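Local coordinates for protein actibind (Aspergillus niger, PDB 3D3Z) that cleaves RNA without strict base specificity, with a preference for adenylic acid, as a ribonuclease of the T2 family, at residues D42-S45 and D46-T49; E99-D102 and E103-S106. All blocks are in the same frame, centred on the assembly; numbering follows the deposited sequence. Where two conformers were deposited one is given.

Contact 1: D42-S45 and D46-T49. Unlike the reference sequence in segment 46-49: Asp-46 (reference Gly). With EDO (1,2-ethanediol), chain F.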
loop_
_atom_site.group_PDB
_atom_site.type_symbol
_atom_site.label_atom_id
_atom_site.label_comp_id
_atom_site.label_asym_id
_atom_site.label_seq_id
_atom_site.Cartn_x
_atom_site.Cartn_y
_atom_site.Cartn_z
ATOM N N ASP A 42 -7.211 -0.284 -15.812
ATOM C CA ASP A 42 -5.855 -0.899 -15.810
ATOM C C ASP A 42 -5.948 -2.189 -14.964
ATOM O O ASP A 42 -6.998 -2.427 -14.279
ATOM C CB ASP A 42 -4.796 0.070 -15.307
ATOM C CG ASP A 42 -5.059 0.517 -13.876
ATOM O OD1 ASP A 42 -5.583 -0.287 -13.063
ATOM O OD2 ASP A 42 -4.807 1.695 -13.571
ATOM N N GLY A 43 -4.922 -3.027 -15.060
ATOM C CA GLY A 43 -4.847 -4.222 -14.241
ATOM C C GLY A 43 -5.808 -5.265 -14.732
ATOM O O GLY A 43 -6.422 -5.108 -15.804
ATOM N N PRO A 44 -5.849 -6.408 -14.020
ATOM C CA PRO A 44 -6.832 -7.413 -14.398
ATOM C C PRO A 44 -8.258 -6.877 -14.141
ATOM O O PRO A 44 -8.477 -6.036 -13.274
ATOM C CB PRO A 44 -6.516 -8.605 -13.490
ATOM C CG PRO A 44 -5.208 -8.301 -12.800
ATOM C CD PRO A 44 -4.999 -6.821 -12.889
ATOM N N SER A 45 -9.201 -7.377 -14.922
ATOM C CA SER A 45 -10.619 -6.995 -14.786
ATOM C C SER A 45 -11.133 -7.367 -13.386
ATOM O O SER A 45 -12.096 -6.759 -12.894
ATOM C CB SER A 45 -11.455 -7.682 -15.868
ATOM O OG SER A 45 -11.622 -9.057 -15.590
ATOM N N ASP A 46 -10.479 -8.345 -12.745
ATOM C CA ASP A 46 -10.908 -8.866 -11.445
ATOM C C ASP A 46 -9.860 -8.711 -10.335
ATOM O O ASP A 46 -9.746 -9.543 -9.421
ATOM C CB ASP A 46 -11.307 -10.341 -11.581
ATOM C CG ASP A 46 -10.182 -11.227 -12.043
ATOM O OD1 ASP A 46 -9.105 -10.757 -12.532
ATOM O OD2 ASP A 46 -10.389 -12.441 -11.930
ATOM N N SER A 47 -9.121 -7.612 -10.383
ATOM C CA SER A 47 -8.225 -7.281 -9.305
ATOM C C SER A 47 -8.112 -5.792 -9.180
ATOM O O SER A 47 -8.087 -5.073 -10.156
ATOM C CB SER A 47 -6.809 -7.878 -9.525
ATOM O OG SER A 47 -5.944 -7.556 -8.428
ATOM N N TRP A 48 -7.993 -5.364 -7.948
ATOM C CA TRP A 48 -7.554 -4.028 -7.632
ATOM C C TRP A 48 -6.052 -3.998 -7.914
ATOM O O TRP A 48 -5.425 -5.051 -8.150
ATOM C CB TRP A 48 -7.854 -3.715 -6.174
ATOM C CG TRP A 48 -9.344 -3.517 -5.871
ATOM C CD1 TRP A 48 -10.363 -4.404 -6.070
ATOM C CD2 TRP A 48 -9.933 -2.342 -5.305
ATOM N NE1 TRP A 48 -11.575 -3.828 -5.676
ATOM C CE2 TRP A 48 -11.333 -2.568 -5.197
ATOM C CE3 TRP A 48 -9.423 -1.109 -4.909
ATOM C CZ2 TRP A 48 -12.210 -1.598 -4.713
ATOM C CZ3 TRP A 48 -10.308 -0.135 -4.420
ATOM C CH2 TRP A 48 -11.671 -0.388 -4.327
ATOM N N THR A 49 -5.505 -2.785 -7.900
ATOM C CA THR A 49 -4.073 -2.512 -8.113
ATOM C C THR A 49 -3.476 -1.714 -6.943
ATOM O O THR A 49 -4.185 -1.182 -6.090
ATOM C CB THR A 49 -3.873 -1.762 -9.410
ATOM O OG1 THR A 49 -4.706 -0.608 -9.454
ATOM C CG2 THR A 49 -4.241 -2.664 -10.586
HETATM C C1 EDO F . -2.162 -2.757 -18.105
HETATM O O1 EDO F . -3.244 -1.899 -17.693
HETATM C C2 EDO F . -1.258 -3.010 -16.898
HETATM O O2 EDO F . -2.003 -3.380 -15.725
HETATM O O HOH W 1 -7.092 -0.785 -10.705
#
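Pro-44 and Ser-47 face each other across a type I beta turn, Pro-44 to Ser-47, that reverses the chain between strand 29-35 and strand 49-56. The proline ring lies over the serine methylene, CG of Pro-44 being 3.7 Å from CB of Ser-47, and the amide of Ser-47 closes the turn with a weak hydrogen bond to Pro-44 O (3.4 Å). With chi1 at -179° the hydroxyl of Ser-47 swings away from the proline and donates to Trp-48 O at 2.6 Å, in the carbonyl plane and on a lone pair.

The packed inner part continues where the loop enters strand 49-56. There the methyl CG2 of Thr-49 points between the two limbs, 4.0 Å from Gly-43 CA, and the backbone of Gly-43 leaves room for it. One water donates to both Asp-42 OD1 (2.8 Å) and Thr-49 OG1 (2.7 Å), joining two oxygens that do not bond directly. At the apex, by contrast, Ser-45 and Asp-46 lie exposed; Asp-46 OD1 comes to 3.5 Å from Pro-44 CB, and the side chain also touches Tyr-153 of helix 152-158. Both oxygens of a 1,2-ethanediol, probably from the crystallisation liquor, take weak hydrogen bonds from Gly-43 N; the diol also bonds to Glu-93 O.

Lys-235 NZ hydrogen-bonds to the carbonyl oxygens of Asp-42, Pro-44 and Ser-47; its ammonium would probably offset the repulsion between Pro-44 O and Ser-47 O, 3.3 Å apart. Asp-42 OD2 is close to Asp-37 OD2 beside the bound nucleoside analogue, a like-charged pair that would probably raise the proton affinity of the buried Asp-42.

Contact 2: E99-D102 and E103-S106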
loop_
_atom_site.group_PDB
_atom_site.type_symbol
_atom_site.label_atom_id
_atom_site.label_comp_id
_atom_site.label_asym_id
_atom_site.label_seq_id
_atom_site.Cartn_x
_atom_site.Cartn_y
_atom_site.Cartn_z
ATOM N N GLU A 99 -2.669 6.024 -16.715
ATOM C CA GLU A 99 -2.460 6.707 -17.978
ATOM C C GLU A 99 -1.677 5.865 -18.996
ATOM O O GLU A 99 -1.833 6.019 -20.223
ATOM C CB GLU A 99 -1.801 8.033 -17.733
ATOM C CG GLU A 99 -1.909 8.898 -18.903
ATOM C CD GLU A 99 -1.282 10.253 -18.707
ATOM O OE1 GLU A 99 -0.936 10.639 -17.557
ATOM O OE2 GLU A 99 -1.133 10.915 -19.755
ATOM N N GLY A 100 -0.869 4.943 -18.503
ATOM C CA GLY A 100 -0.191 4.013 -19.391
ATOM C C GLY A 100 1.153 3.625 -18.823
ATOM O O GLY A 100 1.630 4.245 -17.843
ATOM N N ALA A 101 1.725 2.589 -19.435
ATOM C CA ALA A 101 2.993 1.983 -19.000
ATOM C C ALA A 101 4.107 3.015 -18.966
ATOM O O ALA A 101 4.964 2.950 -18.118
ATOM C CB ALA A 101 3.395 0.816 -19.896
ATOM N N ASP A 102 4.082 3.969 -19.899
ATOM C CA ASP A 102 5.139 4.991 -19.964
ATOM C C ASP A 102 5.164 5.980 -18.800
ATOM O O ASP A 102 6.170 6.663 -18.585
ATOM C CB ASP A 102 5.085 5.730 -21.312
ATOM C CG ASP A 102 5.414 4.824 -22.512
ATOM O OD1 ASP A 102 5.832 3.641 -22.344
ATOM O OD2 ASP A 102 5.258 5.328 -23.651
ATOM N N GLU A 103 4.061 6.050 -18.036
ATOM C CA GLU A 103 3.985 6.875 -16.839
ATOM C C GLU A 103 4.267 6.063 -15.552
ATOM O O GLU A 103 4.370 6.646 -14.490
ATOM C CB GLU A 103 2.594 7.542 -16.773
ATOM C CG GLU A 103 2.326 8.636 -17.805
ATOM C CD GLU A 103 2.198 8.111 -19.241
ATOM O OE1 GLU A 103 1.320 7.261 -19.552
ATOM O OE2 GLU A 103 3.018 8.534 -20.084
ATOM N N ASP A 104 4.388 4.741 -15.657
ATOM C CA ASP A 104 4.751 3.917 -14.477
ATOM C C ASP A 104 5.959 4.492 -13.710
ATOM O O ASP A 104 5.896 4.650 -12.495
ATOM C CB ASP A 104 5.068 2.466 -14.816
ATOM C CG ASP A 104 3.879 1.701 -15.291
ATOM O OD1 ASP A 104 2.737 2.257 -15.200
ATOM O OD2 ASP A 104 4.071 0.544 -15.779
ATOM N N GLU A 105 7.036 4.827 -14.425
ATOM C CA GLU A 105 8.275 5.285 -13.834
ATOM C C GLU A 105 8.059 6.483 -12.936
ATOM O O GLU A 105 8.499 6.479 -11.760
ATOM C CB GLU A 105 9.289 5.625 -14.932
ATOM C CG GLU A 105 10.606 6.262 -14.451
ATOM C CD GLU A 105 11.366 5.481 -13.357
ATOM O OE1 GLU A 105 11.371 4.238 -13.360
ATOM O OE2 GLU A 105 11.979 6.129 -12.461
ATOM N N SER A 106 7.323 7.482 -13.454
ATOM C CA SER A 106 7.037 8.714 -12.692
ATOM C C SER A 106 6.237 8.395 -11.439
ATOM O O SER A 106 6.496 8.956 -10.391
ATOM C CB SER A 106 6.315 9.823 -13.509
ATOM O OG SER A 106 5.340 9.296 -14.410
HETATM O O HOH W 2 7.407 3.919 -17.273
HETATM O O HOH W 3 7.191 7.851 -16.511
#
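Glu-99 and Glu-103 cross at a slant, their carboxylate planes 33° apart, at the turn leading into helix 104-116. Glu-99 is extended, while Glu-103 bends at chi2 (69°) and folds its carboxylate back over the preceding backbone, bringing OE1 to 3.4 Å from Glu-99 C. The meeting is carbon against oxygen: Glu-99 CG lies 3.7 Å from Glu-103 OE1. The charged ends stay farther apart, with Glu-99 OE2 to Glu-103 OE1 at 4.4 Å, a likely mildly repulsive pair at the surface.

Asp-104 takes the other flank. Its carboxylate reaches back beside the Ala-101 carbonyl, CG lying 3.3 Å from Ala-101 O, and OD1 accepts a hydrogen bond from the backbone N of Asp-97, a residue of the ligand pocket. Between these side chains the amide of Glu-103 bonds to Gly-100 O (3.0 Å) and that of Asp-104 to Ala-101 O (3.1 Å), each donor well above its carbonyl plane. Two waters continue the coil, bridging Ala-101 O to Glu-105 N and Asp-102 O to Ser-106 N. Consecutive i to i+3 bonds of 3-10 type, followed by water inserted into i to i+4 pairs, thus form a hydrated N-terminal end of helix 104-116.

Contact 1 precedes contact 2 along the chain, and helices 75-81 and 85-94 lie between them. Their centres are 16 Å apart and their nearest atoms about 6 Å, without touching. Contact 1 belongs to the connection between antiparallel strands 29-35 and 49-56, the latter carrying His-51; contact 2 leads into helix 104-116, which carries Glu-111 and His-115. These three are the predicted active-site residues. The bound nucleoside analogue lies near both contacts, about 4 Å from the side chain of Asp-42 and about 6 Å from that of Glu-103. The two turns thus lie beside the ligand site, contact 1 nearer than contact 2, in the sheet and helix portions of the T2 ribonuclease fold.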